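Local coordinates for protein anaphase-promoting complex subunit cut9 (Schizosaccharomyces pombe, PDB 2XPI) that forms part of the anaphase-promoting complex/cyclosome, the E3 ubiquitin ligase that controls progression through mitosis and G1, and both homodimerises and binds hcn1 through its TPR repeats, at residues S82-L87 with D112-P117; D403-P408 with A433-Q438; P443-G448 with E462-S467. One frame throughout, in Å; residues are numbered along the deposited sequence.

Interaction 1 of 3, residues S82-L87 with D112-P117; sequences SREDYL and DITGNP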
ATOM      1  N   SER A  82     -11.243   0.922  34.589  1.00 61.36           N
ATOM      2  CA  SER A  82     -11.074  -0.388  33.960  1.00 61.64           C
ATOM      3  C   SER A  82      -9.727  -0.500  33.245  1.00 59.39           C
ATOM      4  O   SER A  82      -9.306   0.437  32.582  1.00 59.39           O
ATOM      5  CB  SER A  82     -12.202  -0.620  32.962  1.00 63.40           C
ATOM      6  OG  SER A  82     -12.245  -1.967  32.523  1.00 65.37           O
ATOM      7  N   ARG A  83      -9.042  -1.633  33.374  1.00 58.80           N
ATOM      8  CA  ARG A  83      -7.788  -1.821  32.635  1.00 58.25           C
ATOM      9  C   ARG A  83      -8.030  -2.077  31.145  1.00 60.72           C
ATOM     10  O   ARG A  83      -7.375  -1.492  30.289  1.00 62.05           O
ATOM     11  CB  ARG A  83      -6.951  -2.961  33.213  1.00 57.23           C
ATOM     12  CG  ARG A  83      -6.105  -3.666  32.157  1.00 54.62           C
ATOM     13  CD  ARG A  83      -4.776  -4.126  32.709  1.00 55.95           C
ATOM     14  NE  ARG A  83      -4.872  -5.440  33.324  1.00 59.23           N
ATOM     15  CZ  ARG A  83      -4.382  -5.752  34.520  1.00 60.06           C
ATOM     16  NH1 ARG A  83      -3.749  -4.849  35.239  1.00 61.27           N
ATOM     17  NH2 ARG A  83      -4.520  -6.978  34.992  1.00 61.14           N
ATOM     18  N   GLU A  84      -8.959  -2.973  30.838  1.00 61.47           N
ATOM     19  CA  GLU A  84      -9.331  -3.227  29.463  1.00 61.97           C
ATOM     20  C   GLU A  84      -9.764  -1.909  28.800  1.00 60.72           C
ATOM     21  O   GLU A  84      -9.560  -1.701  27.597  1.00 59.12           O
ATOM     22  CB  GLU A  84     -10.443  -4.278  29.392  1.00 66.03           C
ATOM     23  CG  GLU A  84     -10.169  -5.545  30.216  1.00 71.23           C
ATOM     24  CD  GLU A  84     -10.354  -5.348  31.732  1.00 76.16           C
ATOM     25  OE1 GLU A  84     -11.483  -5.014  32.166  1.00 79.63           O
ATOM     26  OE2 GLU A  84      -9.374  -5.537  32.494  1.00 75.51           O
ATOM     27  N   ASP A  85     -10.334  -1.008  29.593  1.00 59.95           N
ATOM     28  CA  ASP A  85     -10.736   0.292  29.061  1.00 59.08           C
ATOM     29  C   ASP A  85      -9.586   1.283  28.812  1.00 57.55           C
ATOM     30  O   ASP A  85      -9.680   2.108  27.922  1.00 59.77           O
ATOM     31  CB  ASP A  85     -11.862   0.914  29.894  1.00 61.46           C
ATOM     32  CG  ASP A  85     -13.206   0.224  29.667  1.00 64.96           C
ATOM     33  OD1 ASP A  85     -13.494  -0.185  28.504  1.00 67.67           O
ATOM     34  OD2 ASP A  85     -13.975   0.093  30.645  1.00 65.03           O
ATOM     35  N   TYR A  86      -8.507   1.211  29.577  1.00 56.05           N
ATOM     36  CA  TYR A  86      -7.313   1.988  29.239  1.00 55.96           C
ATOM     37  C   TYR A  86      -6.626   1.410  28.013  1.00 51.57           C
ATOM     38  O   TYR A  86      -6.046   2.147  27.229  1.00 50.78           O
ATOM     39  CB  TYR A  86      -6.292   1.996  30.375  1.00 62.16           C
ATOM     40  CG  TYR A  86      -6.628   2.922  31.506  1.00 70.62           C
ATOM     41  CD1 TYR A  86      -6.930   2.422  32.768  1.00 75.59           C
ATOM     42  CD2 TYR A  86      -6.647   4.298  31.316  1.00 73.41           C
ATOM     43  CE1 TYR A  86      -7.248   3.268  33.810  1.00 80.23           C
ATOM     44  CE2 TYR A  86      -6.956   5.156  32.355  1.00 77.64           C
ATOM     45  CZ  TYR A  86      -7.257   4.637  33.599  1.00 81.26           C
ATOM     46  OH  TYR A  86      -7.565   5.488  34.633  1.00 84.98           O
ATOM     47  N   LEU A  87      -6.650   0.082  27.886  1.00 48.34           N
ATOM     48  CA  LEU A  87      -6.018  -0.604  26.771  1.00 45.81           C
ATOM     49  C   LEU A  87      -6.701  -0.218  25.468  1.00 42.20           C
ATOM     50  O   LEU A  87      -6.055   0.177  24.508  1.00 39.67           O
ATOM     51  CB  LEU A  87      -6.088  -2.120  26.979  1.00 48.82           C
ATOM     52  CG  LEU A  87      -4.822  -2.754  27.576  1.00 48.72           C
ATOM     53  CD1 LEU A  87      -4.177  -1.830  28.575  1.00 47.19           C
ATOM     54  CD2 LEU A  87      -5.095  -4.124  28.180  1.00 49.03           C
ATOM     55  N   ASP A 112      -6.341 -11.056  24.094  1.00 58.21           N
ATOM     56  CA  ASP A 112      -5.885 -12.162  24.946  1.00 59.73           C
ATOM     57  C   ASP A 112      -6.639 -12.179  26.276  1.00 57.99           C
ATOM     58  O   ASP A 112      -7.079 -13.232  26.723  1.00 60.24           O
ATOM     59  CB  ASP A 112      -4.365 -12.119  25.174  1.00 61.77           C
ATOM     60  CG  ASP A 112      -3.566 -12.491  23.914  1.00 65.42           C
ATOM     61  OD1 ASP A 112      -4.108 -13.209  23.035  1.00 66.05           O
ATOM     62  OD2 ASP A 112      -2.390 -12.066  23.800  1.00 66.67           O
ATOM     63  N   ILE A 113      -6.811 -11.013  26.890  1.00 54.33           N
ATOM     64  CA  ILE A 113      -7.531 -10.918  28.155  1.00 54.84           C
ATOM     65  C   ILE A 113      -9.033 -11.224  28.049  1.00 57.23           C
ATOM     66  O   ILE A 113      -9.563 -12.044  28.789  1.00 60.83           O
ATOM     67  CB  ILE A 113      -7.360  -9.522  28.771  1.00 53.17           C
ATOM     68  CG1 ILE A 113      -5.945  -9.344  29.323  1.00 51.91           C
ATOM     69  CG2 ILE A 113      -8.384  -9.289  29.871  1.00 54.18           C
ATOM     70  CD1 ILE A 113      -5.638  -7.916  29.707  1.00 49.43           C
ATOM     71  N   THR A 114      -9.703 -10.576  27.103  1.00 55.97           N
ATOM     72  CA  THR A 114     -11.161 -10.491  27.071  1.00 54.93           C
ATOM     73  C   THR A 114     -11.862 -11.530  26.177  1.00 56.71           C
ATOM     74  O   THR A 114     -12.959 -12.016  26.497  1.00 58.50           O
ATOM     75  CB  THR A 114     -11.568  -9.085  26.583  1.00 51.49           C
ATOM     76  OG1 THR A 114     -11.116  -8.905  25.235  1.00 46.24           O
ATOM     77  CG2 THR A 114     -10.910  -8.031  27.445  1.00 52.71           C
ATOM     78  N   GLY A 115     -11.249 -11.839  25.039  1.00 54.69           N
ATOM     79  CA  GLY A 115     -11.853 -12.732  24.074  1.00 54.33           C
ATOM     80  C   GLY A 115     -13.077 -12.122  23.423  1.00 56.74           C
ATOM     81  O   GLY A 115     -13.831 -12.828  22.744  1.00 60.46           O
ATOM     82  N   ASN A 116     -13.275 -10.815  23.613  1.00 54.21           N
ATOM     83  CA  ASN A 116     -14.423 -10.104  23.036  1.00 53.26           C
ATOM     84  C   ASN A 116     -14.346  -9.926  21.517  1.00 50.40           C
ATOM     85  O   ASN A 116     -13.346  -9.452  20.985  1.00 49.37           O
ATOM     86  CB  ASN A 116     -14.560  -8.730  23.690  1.00 56.48           C
ATOM     87  CG  ASN A 116     -15.942  -8.116  23.508  1.00 60.00           C
ATOM     88  OD1 ASN A 116     -16.606  -7.789  24.490  1.00 64.29           O
ATOM     89  ND2 ASN A 116     -16.375  -7.948  22.263  1.00 58.24           N
ATOM     90  N   PRO A 117     -15.419 -10.288  20.813  1.00 51.48           N
ATOM     91  CA  PRO A 117     -15.496 -10.051  19.370  1.00 50.50           C
ATOM     92  C   PRO A 117     -15.113  -8.624  18.971  1.00 49.60           C
ATOM     93  O   PRO A 117     -14.366  -8.440  18.015  1.00 48.88           O
ATOM     94  CB  PRO A 117     -16.974 -10.323  19.066  1.00 51.44           C
ATOM     95  CG  PRO A 117     -17.369 -11.364  20.088  1.00 51.09           C
ATOM     96  CD  PRO A 117     -16.625 -10.969  21.331  1.00 52.82           C
TER
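The guanidinium of Arg83 meets the 112-117 segment through one atom, the CD1 methyl of Ile113, which stands obliquely to the group at 4.4 Å from Arg83 NE. This contact is van der Waals only; the guanidinium has polar partners in the second subunit, a salt bridge to Asp267 and a cation-pi contact with Phe270. Glu84, whose carboxylate is the other flat group, touches with its aliphatic part: its CG lies 3.8 Å from Thr114 CG2 and 4.2 Å from Ile113 CG2. Glu84 has CG anti to its carbonyl carbon (chi1 -49°), which sets the methylene against these methyls, while a bend at chi2 turns the carboxylate. The two methyls of Ile113 divide the work, CG2 serving Glu84 and CD1 reaching Leu87, whose CD2 is 4.1 Å from Ile113 CD1, the two side chains crossing at about a right angle. No hydrogen bond links the segments, and 155 Å² is buried in all, so the join rests on dispersion. Thr114 OG1, meanwhile, is hydrogen-bonded to Val110 O and to Asp119 OD2. Gly115 leaves the helix with a positive phi (68°), and Asn116 occupies the N-cap position before helix 117-129. The contact thus pairs the first turn of helix 83-96 with the last turn of helix 100-114 in TPR 1, where Leu87 also packs on Val106 and Val110 and on Tyr263 of the second subunit, in keeping with dimerisation through repeats 1-7.

Interaction 2 of 3, residues D403-P408 with A433-Q438; sequences DPQFGP and AARLFQ
Gly407 gives its bare backbone to the ring of Phe437, whose CE2 lies 3.3 Å from Gly407 C; a beta carbon there would probably collide with the ring, consistent with the closeness relying on the absence of a side chain. The same ring continues onto Pro408, with CZ 3.5 Å from Pro408 CD, meeting both residues obliquely. Leu436 supplies the second wedge: its CD1 sits 3.8 Å from both Pro404 O and Gln405 O. On its other branch, Leu436 CD2 lies 3.6 Å above the guanidinium plane of Arg435, towards the rim. The amide end of Gln405 comes to the edge of that guanidinium, the two planes 62° apart. Asp403 holds the loop by an Asx turn, its OD1 accepting from Gln405 N at 3.1 Å, within a type I beta turn that closes at Phe406. TPR 10 is among the repeats that bind hcn1, and Phe437 packs on an apolar side chain of another protein's chain. The contact joins the entry of helix 407-420 to the exit of helix 423-435, the two helices of this repeat: Leu436 also rests on Trp410 and Phe437 on Ile411, while Phe437 reaches Pro443 of helix 442-454.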
ATOM      1  N   ASP A 403      -8.792   2.606 -17.565  1.00 50.49           N
ATOM      2  CA  ASP A 403     -10.118   2.699 -16.969  1.00 48.32           C
ATOM      3  C   ASP A 403     -11.209   2.594 -18.037  1.00 47.48           C
ATOM      4  O   ASP A 403     -11.708   3.603 -18.552  1.00 47.50           O
ATOM      5  CB  ASP A 403     -10.273   3.990 -16.166  1.00 49.21           C
ATOM      6  CG  ASP A 403     -11.593   4.045 -15.406  1.00 50.42           C
ATOM      7  OD1 ASP A 403     -12.415   3.105 -15.576  1.00 47.60           O
ATOM      8  OD2 ASP A 403     -11.800   5.023 -14.638  1.00 51.77           O
ATOM      9  N   PRO A 404     -11.591   1.356 -18.360  1.00 46.60           N
ATOM     10  CA  PRO A 404     -12.559   1.054 -19.415  1.00 44.21           C
ATOM     11  C   PRO A 404     -13.901   1.707 -19.156  1.00 44.33           C
ATOM     12  O   PRO A 404     -14.752   1.743 -20.038  1.00 46.30           O
ATOM     13  CB  PRO A 404     -12.704  -0.465 -19.336  1.00 45.74           C
ATOM     14  CG  PRO A 404     -11.505  -0.958 -18.584  1.00 45.76           C
ATOM     15  CD  PRO A 404     -11.097   0.144 -17.673  1.00 46.34           C
ATOM     16  N   GLN A 405     -14.107   2.201 -17.950  1.00 45.69           N
ATOM     17  CA  GLN A 405     -15.367   2.861 -17.612  1.00 48.85           C
ATOM     18  C   GLN A 405     -15.314   4.374 -17.880  1.00 48.77           C
ATOM     19  O   GLN A 405     -16.324   5.080 -17.770  1.00 48.76           O
ATOM     20  CB  GLN A 405     -15.725   2.582 -16.153  1.00 51.83           C
ATOM     21  CG  GLN A 405     -17.014   1.787 -15.977  1.00 55.55           C
ATOM     22  CD  GLN A 405     -16.942   0.384 -16.541  1.00 58.38           C
ATOM     23  OE1 GLN A 405     -15.903  -0.266 -16.506  1.00 59.75           O
ATOM     24  NE2 GLN A 405     -18.059  -0.094 -17.060  1.00 60.88           N
ATOM     25  N   PHE A 406     -14.128   4.848 -18.261  1.00 47.99           N
ATOM     26  CA  PHE A 406     -13.850   6.266 -18.462  1.00 45.93           C
ATOM     27  C   PHE A 406     -14.345   6.807 -19.809  1.00 45.67           C
ATOM     28  O   PHE A 406     -13.634   6.752 -20.818  1.00 48.70           O
ATOM     29  CB  PHE A 406     -12.341   6.497 -18.343  1.00 44.87           C
ATOM     30  CG  PHE A 406     -11.973   7.921 -18.058  1.00 41.74           C
ATOM     31  CD1 PHE A 406     -12.781   8.706 -17.240  1.00 40.71           C
ATOM     32  CD2 PHE A 406     -10.831   8.472 -18.596  1.00 37.34           C
ATOM     33  CE1 PHE A 406     -12.446  10.027 -16.974  1.00 38.02           C
ATOM     34  CE2 PHE A 406     -10.496   9.774 -18.332  1.00 36.75           C
ATOM     35  CZ  PHE A 406     -11.301  10.558 -17.523  1.00 36.28           C
ATOM     36  N   GLY A 407     -15.553   7.349 -19.809  1.00 42.38           N
ATOM     37  CA  GLY A 407     -16.213   7.807 -21.023  1.00 41.09           C
ATOM     38  C   GLY A 407     -15.469   8.801 -21.889  1.00 41.46           C
ATOM     39  O   GLY A 407     -15.312   8.558 -23.075  1.00 44.19           O
ATOM     40  N   PRO A 408     -15.019   9.930 -21.309  1.00 40.60           N
ATOM     41  CA  PRO A 408     -14.221  10.929 -22.039  1.00 36.31           C
ATOM     42  C   PRO A 408     -13.087  10.342 -22.876  1.00 37.97           C
ATOM     43  O   PRO A 408     -12.814  10.853 -23.958  1.00 42.09           O
ATOM     44  CB  PRO A 408     -13.655  11.811 -20.910  1.00 35.08           C
ATOM     45  CG  PRO A 408     -14.682  11.753 -19.845  1.00 35.19           C
ATOM     46  CD  PRO A 408     -15.282  10.358 -19.914  1.00 38.52           C
ATOM     47  N   ALA A 433     -19.009   4.210 -26.048  1.00 45.75           N
ATOM     48  CA  ALA A 433     -19.134   5.446 -25.274  1.00 42.58           C
ATOM     49  C   ALA A 433     -20.572   5.814 -24.953  1.00 46.04           C
ATOM     50  O   ALA A 433     -20.833   6.444 -23.941  1.00 48.46           O
ATOM     51  CB  ALA A 433     -18.442   6.600 -25.966  1.00 40.79           C
ATOM     52  N   ALA A 434     -21.521   5.444 -25.805  1.00 49.28           N
ATOM     53  CA  ALA A 434     -22.919   5.808 -25.546  1.00 49.20           C
ATOM     54  C   ALA A 434     -23.470   5.085 -24.305  1.00 54.39           C
ATOM     55  O   ALA A 434     -24.492   5.480 -23.742  1.00 55.94           O
ATOM     56  CB  ALA A 434     -23.783   5.547 -26.760  1.00 45.44           C
ATOM     57  N   ARG A 435     -22.782   4.022 -23.894  1.00 56.79           N
ATOM     58  CA  ARG A 435     -23.098   3.290 -22.676  1.00 58.26           C
ATOM     59  C   ARG A 435     -22.660   4.089 -21.446  1.00 54.99           C
ATOM     60  O   ARG A 435     -23.375   4.149 -20.458  1.00 54.46           O
ATOM     61  CB  ARG A 435     -22.378   1.946 -22.706  1.00 65.72           C
ATOM     62  CG  ARG A 435     -22.873   0.911 -21.697  1.00 72.66           C
ATOM     63  CD  ARG A 435     -21.982   0.775 -20.451  1.00 73.64           C
ATOM     64  NE  ARG A 435     -20.774  -0.022 -20.669  1.00 73.63           N
ATOM     65  CZ  ARG A 435     -20.013  -0.490 -19.681  1.00 75.12           C
ATOM     66  NH1 ARG A 435     -20.354  -0.251 -18.415  1.00 75.08           N
ATOM     67  NH2 ARG A 435     -18.921  -1.204 -19.949  1.00 75.02           N
ATOM     68  N   LEU A 436     -21.514   4.730 -21.539  1.00 52.45           N
ATOM     69  CA  LEU A 436     -20.912   5.439 -20.432  1.00 50.65           C
ATOM     70  C   LEU A 436     -21.362   6.877 -20.303  1.00 55.89           C
ATOM     71  O   LEU A 436     -20.866   7.618 -19.477  1.00 55.51           O
ATOM     72  CB  LEU A 436     -19.404   5.396 -20.579  1.00 44.80           C
ATOM     73  CG  LEU A 436     -18.824   4.021 -20.862  1.00 42.27           C
ATOM     74  CD1 LEU A 436     -17.392   4.106 -21.270  1.00 40.43           C
ATOM     75  CD2 LEU A 436     -18.975   3.148 -19.669  1.00 41.61           C
ATOM     76  N   PHE A 437     -22.239   7.296 -21.191  1.00 59.01           N
ATOM     77  CA  PHE A 437     -22.765   8.636 -21.174  1.00 58.53           C
ATOM     78  C   PHE A 437     -24.245   8.560 -21.437  1.00 64.57           C
ATOM     79  O   PHE A 437     -24.785   9.410 -22.106  1.00 67.16           O
ATOM     80  CB  PHE A 437     -22.128   9.446 -22.283  1.00 55.67           C
ATOM     81  CG  PHE A 437     -20.795  10.004 -21.943  1.00 53.12           C
ATOM     82  CD1 PHE A 437     -20.653  10.927 -20.945  1.00 54.12           C
ATOM     83  CD2 PHE A 437     -19.685   9.634 -22.649  1.00 50.73           C
ATOM     84  CE1 PHE A 437     -19.434  11.453 -20.651  1.00 52.74           C
ATOM     85  CE2 PHE A 437     -18.478  10.163 -22.351  1.00 52.57           C
ATOM     86  CZ  PHE A 437     -18.351  11.074 -21.352  1.00 52.59           C
ATOM     87  N   GLN A 438     -24.912   7.532 -20.956  1.00 68.86           N
ATOM     88  CA  GLN A 438     -26.320   7.382 -21.284  1.00 73.91           C
ATOM     89  C   GLN A 438     -27.168   8.514 -20.733  1.00 73.52           C
ATOM     90  O   GLN A 438     -26.891   9.044 -19.667  1.00 72.10           O
ATOM     91  CB  GLN A 438     -26.858   6.033 -20.833  1.00 79.18           C
ATOM     92  CG  GLN A 438     -27.979   5.524 -21.701  1.00 84.37           C
ATOM     93  CD  GLN A 438     -27.529   5.213 -23.111  1.00 87.69           C
ATOM     94  OE1 GLN A 438     -27.484   4.055 -23.514  1.00 88.93           O
ATOM     95  NE2 GLN A 438     -27.199   6.247 -23.871  1.00 87.87           N
TER

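Interaction 3 of 3, residues P443-G448 with E462-S467; sequences PYLFLG and EYLQSS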
ATOM      1  N   PRO A 443     -23.268  11.367 -27.756  1.00 43.90           N
ATOM      2  CA  PRO A 443     -22.954  10.110 -28.458  1.00 40.60           C
ATOM      3  C   PRO A 443     -23.827   9.782 -29.673  1.00 38.38           C
ATOM      4  O   PRO A 443     -23.264   9.329 -30.654  1.00 41.65           O
ATOM      5  CB  PRO A 443     -23.118   9.061 -27.365  1.00 42.47           C
ATOM      6  CG  PRO A 443     -22.659   9.796 -26.123  1.00 42.73           C
ATOM      7  CD  PRO A 443     -23.291  11.181 -26.295  1.00 43.64           C
ATOM      8  N   TYR A 444     -25.136  10.007 -29.638  1.00 34.97           N
ATOM      9  CA  TYR A 444     -25.992   9.800 -30.820  1.00 34.06           C
ATOM     10  C   TYR A 444     -25.711  10.823 -31.912  1.00 35.97           C
ATOM     11  O   TYR A 444     -25.862  10.535 -33.102  1.00 36.59           O
ATOM     12  CB  TYR A 444     -27.465   9.925 -30.470  1.00 34.92           C
ATOM     13  CG  TYR A 444     -27.977   8.805 -29.615  1.00 40.78           C
ATOM     14  CD1 TYR A 444     -27.301   7.611 -29.535  1.00 43.55           C
ATOM     15  CD2 TYR A 444     -29.137   8.951 -28.886  1.00 46.06           C
ATOM     16  CE1 TYR A 444     -27.758   6.603 -28.763  1.00 48.23           C
ATOM     17  CE2 TYR A 444     -29.606   7.948 -28.106  1.00 50.47           C
ATOM     18  CZ  TYR A 444     -28.918   6.770 -28.047  1.00 52.92           C
ATOM     19  OH  TYR A 444     -29.395   5.757 -27.245  1.00 56.92           O
ATOM     20  N   LEU A 445     -25.349  12.029 -31.492  1.00 38.22           N
ATOM     21  CA  LEU A 445     -24.888  13.049 -32.405  1.00 38.47           C
ATOM     22  C   LEU A 445     -23.736  12.493 -33.228  1.00 40.06           C
ATOM     23  O   LEU A 445     -23.765  12.504 -34.464  1.00 40.48           O
ATOM     24  CB  LEU A 445     -24.400  14.258 -31.625  1.00 38.15           C
ATOM     25  CG  LEU A 445     -24.709  15.575 -32.309  1.00 41.31           C
ATOM     26  CD1 LEU A 445     -24.234  16.757 -31.482  1.00 40.40           C
ATOM     27  CD2 LEU A 445     -24.093  15.565 -33.689  1.00 43.80           C
ATOM     28  N   PHE A 446     -22.721  11.995 -32.531  1.00 38.31           N
ATOM     29  CA  PHE A 446     -21.519  11.538 -33.191  1.00 37.00           C
ATOM     30  C   PHE A 446     -21.787  10.295 -34.047  1.00 39.42           C
ATOM     31  O   PHE A 446     -21.277  10.171 -35.164  1.00 40.42           O
ATOM     32  CB  PHE A 446     -20.423  11.274 -32.165  1.00 34.21           C
ATOM     33  CG  PHE A 446     -20.057  12.479 -31.329  1.00 32.18           C
ATOM     34  CD1 PHE A 446     -20.147  13.750 -31.845  1.00 33.23           C
ATOM     35  CD2 PHE A 446     -19.588  12.328 -30.027  1.00 32.25           C
ATOM     36  CE1 PHE A 446     -19.799  14.864 -31.073  1.00 34.27           C
ATOM     37  CE2 PHE A 446     -19.236  13.438 -29.248  1.00 32.44           C
ATOM     38  CZ  PHE A 446     -19.342  14.696 -29.763  1.00 33.00           C
ATOM     39  N   LEU A 447     -22.581   9.369 -33.522  1.00 39.82           N
ATOM     40  CA  LEU A 447     -22.982   8.209 -34.304  1.00 40.19           C
ATOM     41  C   LEU A 447     -23.686   8.663 -35.599  1.00 39.16           C
ATOM     42  O   LEU A 447     -23.467   8.094 -36.653  1.00 38.12           O
ATOM     43  CB  LEU A 447     -23.908   7.292 -33.496  1.00 40.06           C
ATOM     44  CG  LEU A 447     -23.425   6.019 -32.781  1.00 39.29           C
ATOM     45  CD1 LEU A 447     -22.058   5.577 -33.265  1.00 39.16           C
ATOM     46  CD2 LEU A 447     -23.438   6.195 -31.266  1.00 37.50           C
ATOM     47  N   GLY A 448     -24.524   9.690 -35.509  1.00 38.78           N
ATOM     48  CA  GLY A 448     -25.204  10.220 -36.674  1.00 41.24           C
ATOM     49  C   GLY A 448     -24.235  10.759 -37.721  1.00 43.72           C
ATOM     50  O   GLY A 448     -24.345  10.436 -38.908  1.00 45.11           O
ATOM     51  N   GLU A 462     -31.912   8.371 -37.801  1.00 46.66           N
ATOM     52  CA  GLU A 462     -32.376   7.729 -36.575  1.00 51.34           C
ATOM     53  C   GLU A 462     -31.613   8.285 -35.371  1.00 50.15           C
ATOM     54  O   GLU A 462     -32.206   8.808 -34.433  1.00 50.65           O
ATOM     55  CB  GLU A 462     -32.140   6.228 -36.642  1.00 55.95           C
ATOM     56  CG  GLU A 462     -32.995   5.506 -37.640  1.00 62.88           C
ATOM     57  CD  GLU A 462     -34.214   4.940 -36.990  1.00 69.90           C
ATOM     58  OE1 GLU A 462     -34.633   3.833 -37.364  1.00 72.43           O
ATOM     59  OE2 GLU A 462     -34.740   5.601 -36.075  1.00 73.54           O
ATOM     60  N   TYR A 463     -30.290   8.166 -35.408  1.00 46.27           N
ATOM     61  CA  TYR A 463     -29.461   8.674 -34.338  1.00 46.44           C
ATOM     62  C   TYR A 463     -29.653  10.185 -34.103  1.00 48.18           C
ATOM     63  O   TYR A 463     -29.682  10.643 -32.961  1.00 49.90           O
ATOM     64  CB  TYR A 463     -27.997   8.368 -34.627  1.00 46.34           C
ATOM     65  CG  TYR A 463     -27.573   6.927 -34.447  1.00 47.24           C
ATOM     66  CD1 TYR A 463     -27.545   6.328 -33.185  1.00 48.26           C
ATOM     67  CD2 TYR A 463     -27.150   6.178 -35.527  1.00 48.61           C
ATOM     68  CE1 TYR A 463     -27.119   5.013 -33.018  1.00 47.64           C
ATOM     69  CE2 TYR A 463     -26.733   4.869 -35.378  1.00 49.27           C
ATOM     70  CZ  TYR A 463     -26.711   4.293 -34.123  1.00 49.45           C
ATOM     71  OH  TYR A 463     -26.282   2.985 -34.007  1.00 51.01           O
ATOM     72  N   LEU A 464     -29.799  10.970 -35.166  1.00 46.59           N
ATOM     73  CA  LEU A 464     -29.952  12.410 -34.983  1.00 45.76           C
ATOM     74  C   LEU A 464     -31.287  12.816 -34.340  1.00 47.39           C
ATOM     75  O   LEU A 464     -31.313  13.683 -33.467  1.00 49.29           O
ATOM     76  CB  LEU A 464     -29.694  13.170 -36.289  1.00 45.02           C
ATOM     77  CG  LEU A 464     -28.231  13.163 -36.762  1.00 41.15           C
ATOM     78  CD1 LEU A 464     -28.112  13.800 -38.120  1.00 41.14           C
ATOM     79  CD2 LEU A 464     -27.312  13.848 -35.793  1.00 37.57           C
ATOM     80  N   GLN A 465     -32.389  12.199 -34.753  1.00 48.17           N
ATOM     81  CA  GLN A 465     -33.677  12.424 -34.075  1.00 50.74           C
ATOM     82  C   GLN A 465     -33.573  12.013 -32.608  1.00 51.26           C
ATOM     83  O   GLN A 465     -34.149  12.644 -31.724  1.00 53.40           O
ATOM     84  CB  GLN A 465     -34.815  11.649 -34.756  1.00 53.59           C
ATOM     85  CG  GLN A 465     -35.134  12.130 -36.160  1.00 56.92           C
ATOM     86  CD  GLN A 465     -35.525  13.603 -36.194  1.00 59.99           C
ATOM     87  OE1 GLN A 465     -36.203  14.100 -35.281  1.00 60.67           O
ATOM     88  NE2 GLN A 465     -35.113  14.309 -37.258  1.00 59.83           N
ATOM     89  N   SER A 466     -32.822  10.946 -32.358  1.00 49.65           N
ATOM     90  CA  SER A 466     -32.541  10.516 -31.001  1.00 49.53           C
ATOM     91  C   SER A 466     -31.813  11.565 -30.157  1.00 49.56           C
ATOM     92  O   SER A 466     -32.296  11.862 -29.076  1.00 53.24           O
ATOM     93  CB  SER A 466     -31.815   9.172 -30.987  1.00 50.37           C
ATOM     94  OG  SER A 466     -32.703   8.124 -31.344  1.00 52.12           O
ATOM     95  N   SER A 467     -30.688  12.140 -30.611  1.00 45.23           N
ATOM     96  CA  SER A 467     -30.089  13.210 -29.799  1.00 45.12           C
ATOM     97  C   SER A 467     -31.055  14.360 -29.616  1.00 45.07           C
ATOM     98  O   SER A 467     -31.177  14.917 -28.522  1.00 44.39           O
ATOM     99  CB  SER A 467     -28.743  13.749 -30.311  1.00 47.56           C
ATOM    100  OG  SER A 467     -28.398  13.216 -31.568  1.00 53.54           O
TER
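Leu447 and Tyr444 meet Tyr463 across the antiparallel helix pair of TPR 11, where the axes of 443-448 and 462-467 approach to 7.7 Å with their directions 157° apart. Aromatic contacts come first. Leu447 CB stands over the centre of the Tyr463 ring, 3.7 Å from the centroid and 10° off the normal, a CH-pi contact, and Leu447 CG extends it over CE1 and CZ. Tyr444 takes the edge of the same ring through CD1, 3.9 Å from Tyr463 CD1, the two side chains crossing at about a right angle. Tyr463 carries CG anti to its carbonyl carbon (chi1 -74°), which brings the ring under Leu447 and beside Tyr444; it also meets the ring of His451, the two planes nearly parallel. An alanine here would remove the ring, and is likely to leave Leu447 and Tyr444 facing a gap between the helices. Aliphatic packing follows: Leu445 CD2 and Leu464 CD2 meet at 4.2 Å, and Gly448, lacking a side chain, admits Leu464 CG to 4.2 Å from its CA, where a beta carbon would probably crowd Leu464 CD2. Leu445 also packs on Leu476 of helix 475-487. Tyr444 CD2 lies against Ser466 CB, and the backbone joins in with Tyr444 O beside Tyr463 CB. No hydrogen bond crosses between the helices; the serine hydroxyls bond within their own helix, where Tyr463 O accepts from Ser467 N and also from Ser467 OG, the latter at 3.2 Å.

Overall arrangement
The three contacts each hold together the two helices of one TPR repeat, but at different places along the array. Interaction 1 is a surface contact at the N-terminal end, centred about 49 Å from the chain centre; its 155 Å² rest mainly on methyl and methylene groups, and its arginine serves the partner subunit. Interaction 2, about 7 Å from the centre, is partly buried and joins helix ends through a ring on a glycine backbone. Interaction 3 is the most buried, between helix bodies rather than helix ends, with 385 Å² of aromatic and leucine packing. Interactions 2 and 3 touch, Ala434 CB resting on Pro443 CB, whereas interaction 1 lies about 35 Å from interaction 2 at nearest atoms.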